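Local coordinates for protein toluene, o-xylene monooxygenase oxygenase subunit (Pseudomonas stutzeri, PDB 2INC) that forms a mostly helical, ferritin-like subunit of toluene/o-xylene monooxygenase oxygenase, an enzyme that probably uses molecular oxygen to hydroxylate aromatic compounds, at residues R77-L82 and A148-A153; V223-L228 and R256-S261. All blocks are in the same frame, centred on the assembly; numbering follows the deposited sequence.

Overall arrangement
Both contacts are buried and each pairs two helices, but they share no helix and differ sharply in chemistry. Contact 1 joins helices 76-99 and 142-172 through aromatic and alanine packing, beside the chain of another protein. Contact 2 ties helices 208-237 and 241-268 by a charged network, nearer the centre of this chain, and no other protein chain reaches its segments. Their centres lie about 16 Å apart, and the second segments of the two meet directly: the backbone of E151 packs on H257, and E151 OE1 makes a weak hydrogen bond to W260 NE1. D154 adds a further bridge, since Y79 bonds to one of its oxygens while R256 and H257 bond to the other.

Contact 1. Residues R77-L82 and A148-A153; sequences RTYNLL and ATYETA
Y79 reaches across to Y150 and A153 and supplies most of this contact. A chi1 of 177° puts Y79 CG opposite the backbone N and carries the ring toward helix 142-172, where Y79 CD2 lies 3.7 Å from Y150 CB. Y150 is rotated otherwise, its CG anti to the carbonyl carbon (chi1 -55°), and the two side chains run past each other in opposite directions. Their planes differ by only 22°, yet the rings are slid so far apart, centroids 5.3 Å from each other, that they barely overlap. Further along, the Y79 phenol end presses on the methyl of A153, with Y79 OH 3.2 Å from A153 CB, a tight approach. That hydroxyl is held by D154 OD2 and by an aromatic side chain of another protein's chain. With an alanine in place of Y79, a gap would probably open beside Y150 and A153, and D154 OD2 would lose this partner. Y150 OH likewise bonds to a polar side chain of that other chain. L74, in the loop preceding helix 76-99, touches both tyrosines, while helix 121-138 covers another side of helix 142-172, meeting A148, E151 and T152.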
loop_
_atom_site.group_PDB
_atom_site.type_symbol
_atom_site.label_atom_id
_atom_site.label_comp_id
_atom_site.label_asym_id
_atom_site.label_seq_id
_atom_site.Cartn_x
_atom_site.Cartn_y
_atom_site.Cartn_z
ATOM N N ARG B 77 6.479 8.582 -8.981
ATOM C CA ARG B 77 5.367 7.726 -8.609
ATOM C C ARG B 77 4.390 7.586 -9.773
ATOM O O ARG B 77 3.879 6.493 -10.034
ATOM C CB ARG B 77 4.679 8.284 -7.365
ATOM C CG ARG B 77 3.575 7.413 -6.841
ATOM C CD ARG B 77 2.888 8.176 -5.676
ATOM N NE ARG B 77 2.160 9.353 -6.159
ATOM C CZ ARG B 77 0.959 9.322 -6.743
ATOM N NH1 ARG B 77 0.299 8.165 -6.915
ATOM N NH2 ARG B 77 0.379 10.458 -7.131
ATOM N N THR B 78 4.126 8.704 -10.462
ATOM C CA THR B 78 3.102 8.700 -11.518
ATOM C C THR B 78 3.712 8.146 -12.840
ATOM O O THR B 78 3.019 7.497 -13.614
ATOM C CB THR B 78 2.433 10.043 -11.671
ATOM O OG1 THR B 78 3.421 11.045 -11.874
ATOM C CG2 THR B 78 1.635 10.406 -10.404
ATOM N N TYR B 79 5.017 8.290 -13.025
ATOM C CA TYR B 79 5.727 7.661 -14.146
ATOM C C TYR B 79 5.566 6.160 -14.051
ATOM O O TYR B 79 5.219 5.503 -15.035
ATOM C CB TYR B 79 7.234 8.000 -14.127
ATOM C CG TYR B 79 7.996 7.282 -15.255
ATOM C CD1 TYR B 79 8.593 6.029 -15.044
ATOM C CD2 TYR B 79 8.083 7.847 -16.533
ATOM C CE1 TYR B 79 9.299 5.366 -16.087
ATOM C CE2 TYR B 79 8.744 7.194 -17.567
ATOM C CZ TYR B 79 9.331 5.967 -17.352
ATOM O OH TYR B 79 9.980 5.332 -18.428
ATOM N N ASN B 80 5.845 5.579 -12.881
ATOM C CA ASN B 80 5.775 4.112 -12.779
ATOM C C ASN B 80 4.324 3.604 -12.881
ATOM O O ASN B 80 4.064 2.541 -13.490
ATOM C CB ASN B 80 6.412 3.589 -11.521
ATOM C CG ASN B 80 7.930 3.683 -11.519
ATOM O OD1 ASN B 80 8.505 4.067 -10.512
ATOM N ND2 ASN B 80 8.578 3.305 -12.606
ATOM N N LEU B 81 3.353 4.348 -12.344
ATOM C CA LEU B 81 1.960 3.959 -12.541
ATOM C C LEU B 81 1.591 3.924 -14.031
ATOM O O LEU B 81 0.976 2.967 -14.513
ATOM C CB LEU B 81 0.989 4.904 -11.830
ATOM C CG LEU B 81 0.801 4.657 -10.341
ATOM C CD1 LEU B 81 -0.001 5.838 -9.752
ATOM C CD2 LEU B 81 0.046 3.332 -10.127
ATOM N N LEU B 82 1.979 4.961 -14.750
ATOM C CA LEU B 82 1.613 5.123 -16.153
ATOM C C LEU B 82 2.273 4.018 -16.938
ATOM O O LEU B 82 1.634 3.322 -17.745
ATOM C CB LEU B 82 2.134 6.475 -16.647
ATOM C CG LEU B 82 1.663 7.123 -17.967
ATOM C CD1 LEU B 82 2.812 7.859 -18.600
ATOM C CD2 LEU B 82 1.027 6.260 -18.952
ATOM N N ALA B 148 14.028 14.960 -18.680
ATOM C CA ALA B 148 15.118 14.163 -19.313
ATOM C C ALA B 148 15.341 12.781 -18.638
ATOM O O ALA B 148 15.659 11.763 -19.331
ATOM C CB ALA B 148 16.478 15.019 -19.356
ATOM N N THR B 149 15.187 12.740 -17.305
ATOM C CA THR B 149 15.211 11.496 -16.521
ATOM C C THR B 149 14.165 10.525 -17.046
ATOM O O THR B 149 14.493 9.427 -17.391
ATOM C CB THR B 149 14.950 11.747 -14.979
ATOM O OG1 THR B 149 15.935 12.705 -14.471
ATOM C CG2 THR B 149 15.102 10.368 -14.177
ATOM N N TYR B 150 12.907 10.952 -17.125
ATOM C CA TYR B 150 11.826 10.022 -17.529
ATOM C C TYR B 150 11.940 9.687 -19.027
ATOM O O TYR B 150 11.631 8.586 -19.447
ATOM C CB TYR B 150 10.436 10.582 -17.139
ATOM C CG TYR B 150 10.401 10.903 -15.644
ATOM C CD1 TYR B 150 9.912 12.134 -15.196
ATOM C CD2 TYR B 150 10.934 10.012 -14.705
ATOM C CE1 TYR B 150 9.910 12.447 -13.830
ATOM C CE2 TYR B 150 10.973 10.349 -13.294
ATOM C CZ TYR B 150 10.429 11.578 -12.892
ATOM O OH TYR B 150 10.455 11.955 -11.526
ATOM N N GLU B 151 12.505 10.596 -19.807
ATOM C CA GLU B 151 12.683 10.337 -21.233
ATOM C C GLU B 151 13.797 9.301 -21.400
ATOM O O GLU B 151 13.747 8.430 -22.255
ATOM C CB GLU B 151 13.016 11.664 -21.931
ATOM C CG GLU B 151 13.540 11.505 -23.394
ATOM C CD GLU B 151 13.854 12.863 -24.048
ATOM O OE1 GLU B 151 13.114 13.825 -23.783
ATOM O OE2 GLU B 151 14.804 12.915 -24.858
ATOM N N THR B 152 14.816 9.408 -20.585
ATOM C CA THR B 152 15.918 8.411 -20.637
ATOM C C THR B 152 15.362 7.010 -20.355
ATOM O O THR B 152 15.736 6.023 -21.031
ATOM C CB THR B 152 17.039 8.773 -19.651
ATOM O OG1 THR B 152 17.547 10.067 -20.037
ATOM C CG2 THR B 152 18.181 7.797 -19.767
ATOM N N ALA B 153 14.537 6.928 -19.304
ATOM C CA ALA B 153 13.893 5.662 -18.933
ATOM C C ALA B 153 13.078 5.149 -20.107
ATOM O O ALA B 153 13.068 3.950 -20.379
ATOM C CB ALA B 153 13.040 5.857 -17.698
#

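Contact 2. Residues V223-L228 and R256-S261; sequences VEEALL and RHRRWS
E224 and R258 mark the closest backbone approach, CA to CA 10.7 Å, between two helical segments that run antiparallel, with a wider pi-type turn at 224-228. Across that distance the contact is made by long polar side chains. R258 comes across extended from CG to NE and presents the edge of its guanidinium to both glutamates. Side-on, it grips a single oxygen of E224 with two nitrogens: R258 NE lies 2.8 Å from E224 OE1, and R258 NH2 lies 2.6 Å from that same atom. The NE bond meets OE1 nearly along its C-O axis, whereas NH2 comes in on the anti lone pair of OE1, on the side away from OE2. Because one acceptor serves both donors, each bond is bent. The E224 carboxylate is turned only 27° from the guanidinium plane, and the two side chains slide past each other, bringing R258 NH2 to 3.3 Å from E224 CB.

E225 starts from a less direct position on its helix. A bend at chi2 (-48°) swings its carboxylate in, and R258 NH2 donates to the anti lone pair of E225 OE2 at 3.0 Å along a much straighter line (162°). R258 NH1 adds a weak, longer bond to that oxygen. NH2 is thus shared between the two acids, which should fix the rotation of the guanidinium. Lysines carry the network further: K220 pairs with E224 OE2, and K251 with E225 OE2, so the negative charge of the adjacent glutamates is probably well balanced. K220 NZ also bonds to H257 ND1.

Helices 208-237 and 241-268 are separated by three residues and form a helical hairpin, consistent with the ferritin-like bundle of this hydroxylase family; here a salt-bridge network links its two arms.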
loop_
_atom_site.group_PDB
_atom_site.type_symbol
_atom_site.label_atom_id
_atom_site.label_comp_id
_atom_site.label_asym_id
_atom_site.label_seq_id
_atom_site.Cartn_x
_atom_site.Cartn_y
_atom_site.Cartn_z
ATOM N N VAL B 223 14.184 10.289 -35.906
ATOM C CA VAL B 223 14.157 8.865 -35.510
ATOM C C VAL B 223 12.717 8.352 -35.388
ATOM O O VAL B 223 12.363 7.261 -35.865
ATOM C CB VAL B 223 14.898 8.638 -34.175
ATOM C CG1 VAL B 223 14.704 7.181 -33.721
ATOM C CG2 VAL B 223 16.352 8.944 -34.354
ATOM N N GLU B 224 11.855 9.160 -34.775
ATOM C CA GLU B 224 10.518 8.683 -34.468
ATOM C C GLU B 224 9.725 8.544 -35.752
ATOM O O GLU B 224 8.975 7.599 -35.898
ATOM C CB GLU B 224 9.825 9.618 -33.485
ATOM C CG GLU B 224 10.520 9.565 -32.091
ATOM C CD GLU B 224 10.394 10.869 -31.298
ATOM O OE1 GLU B 224 9.635 11.811 -31.727
ATOM O OE2 GLU B 224 11.060 10.944 -30.234
ATOM N N GLU B 225 9.898 9.486 -36.681
ATOM C CA GLU B 225 9.159 9.420 -37.957
ATOM C C GLU B 225 9.657 8.288 -38.861
ATOM O O GLU B 225 8.859 7.536 -39.409
ATOM C CB GLU B 225 9.077 10.792 -38.651
ATOM C CG GLU B 225 8.233 11.851 -37.872
ATOM C CD GLU B 225 6.837 11.383 -37.372
ATOM O OE1 GLU B 225 6.050 10.812 -38.174
ATOM O OE2 GLU B 225 6.502 11.610 -36.170
ATOM N N ALA B 226 10.959 8.086 -38.936
ATOM C CA ALA B 226 11.473 6.968 -39.710
ATOM C C ALA B 226 11.148 5.601 -39.108
ATOM O O ALA B 226 10.562 4.716 -39.766
ATOM C CB ALA B 226 13.002 7.133 -39.945
ATOM N N LEU B 227 11.513 5.425 -37.846
ATOM C CA LEU B 227 11.506 4.114 -37.227
ATOM C C LEU B 227 10.194 3.770 -36.583
ATOM O O LEU B 227 9.861 2.611 -36.471
ATOM C CB LEU B 227 12.618 4.004 -36.191
ATOM C CG LEU B 227 13.968 3.565 -36.733
ATOM C CD1 LEU B 227 14.641 4.651 -37.614
ATOM C CD2 LEU B 227 14.845 3.240 -35.579
ATOM N N LEU B 228 9.417 4.738 -36.128
ATOM C CA LEU B 228 8.169 4.327 -35.502
ATOM C C LEU B 228 7.066 4.517 -36.526
ATOM O O LEU B 228 6.370 3.560 -36.875
ATOM C CB LEU B 228 7.889 5.099 -34.196
ATOM C CG LEU B 228 8.974 5.067 -33.124
ATOM C CD1 LEU B 228 8.511 5.840 -31.871
ATOM C CD2 LEU B 228 9.372 3.634 -32.781
ATOM N N ARG B 256 4.923 12.367 -25.612
ATOM C CA ARG B 256 5.235 12.982 -24.309
ATOM C C ARG B 256 6.528 13.825 -24.302
ATOM O O ARG B 256 6.558 14.952 -23.792
ATOM C CB ARG B 256 5.304 11.917 -23.214
ATOM C CG ARG B 256 5.386 12.511 -21.824
ATOM C CD ARG B 256 5.087 11.495 -20.730
ATOM N NE ARG B 256 5.935 10.283 -20.833
ATOM C CZ ARG B 256 5.463 9.133 -21.280
ATOM N NH1 ARG B 256 6.220 8.043 -21.381
ATOM N NH2 ARG B 256 4.205 9.074 -21.653
ATOM N N HIS B 257 7.614 13.260 -24.846
ATOM C CA HIS B 257 8.849 13.989 -24.963
ATOM C C HIS B 257 8.662 15.276 -25.772
ATOM O O HIS B 257 9.228 16.303 -25.425
ATOM C CB HIS B 257 9.918 13.127 -25.624
ATOM C CG HIS B 257 10.081 11.784 -24.971
ATOM N ND1 HIS B 257 10.621 10.694 -25.633
ATOM C CD2 HIS B 257 9.708 11.334 -23.745
ATOM C CE1 HIS B 257 10.629 9.647 -24.817
ATOM N NE2 HIS B 257 10.067 10.002 -23.670
ATOM N N ARG B 258 7.883 15.207 -26.850
ATOM C CA ARG B 258 7.647 16.418 -27.652
ATOM C C ARG B 258 6.854 17.451 -26.845
ATOM O O ARG B 258 7.053 18.658 -27.004
ATOM C CB ARG B 258 6.923 16.077 -28.965
ATOM C CG ARG B 258 7.799 15.449 -30.039
ATOM C CD ARG B 258 6.931 14.876 -31.156
ATOM N NE ARG B 258 7.672 13.856 -31.909
ATOM C CZ ARG B 258 7.206 13.302 -33.013
ATOM N NH1 ARG B 258 6.020 13.685 -33.472
ATOM N NH2 ARG B 258 7.915 12.361 -33.645
ATOM N N ARG B 259 5.935 16.988 -26.019
ATOM C CA ARG B 259 5.151 17.917 -25.187
ATOM C C ARG B 259 6.017 18.753 -24.228
ATOM O O ARG B 259 5.845 19.966 -24.128
ATOM C CB ARG B 259 4.076 17.188 -24.407
ATOM C CG ARG B 259 2.870 16.735 -25.284
ATOM C CD ARG B 259 1.664 16.426 -24.424
ATOM N NE ARG B 259 1.860 15.269 -23.542
ATOM C CZ ARG B 259 1.665 14.003 -23.908
ATOM N NH1 ARG B 259 1.335 13.717 -25.153
ATOM N NH2 ARG B 259 1.833 13.010 -23.043
ATOM N N TRP B 260 6.972 18.126 -23.545
ATOM C CA TRP B 260 7.828 18.884 -22.638
ATOM C C TRP B 260 8.854 19.691 -23.417
ATOM O O TRP B 260 9.214 20.796 -22.970
ATOM C CB TRP B 260 8.443 18.037 -21.520
ATOM C CG TRP B 260 9.724 17.244 -21.829
ATOM C CD1 TRP B 260 9.818 15.903 -22.024
ATOM C CD2 TRP B 260 11.075 17.743 -21.827
ATOM N NE1 TRP B 260 11.157 15.534 -22.202
ATOM C CE2 TRP B 260 11.931 16.649 -22.091
ATOM C CE3 TRP B 260 11.657 19.015 -21.647
ATOM C CZ2 TRP B 260 13.287 16.789 -22.147
ATOM C CZ3 TRP B 260 12.996 19.154 -21.744
ATOM C CH2 TRP B 260 13.818 18.055 -21.983
ATOM N N SER B 261 9.293 19.171 -24.581
ATOM C CA SER B 261 10.259 19.895 -25.421
ATOM C C SER B 261 9.593 21.192 -25.926
ATOM O O SER B 261 10.208 22.255 -25.916
ATOM C CB SER B 261 10.743 19.046 -26.586
ATOM O OG SER B 261 11.474 17.927 -26.123
#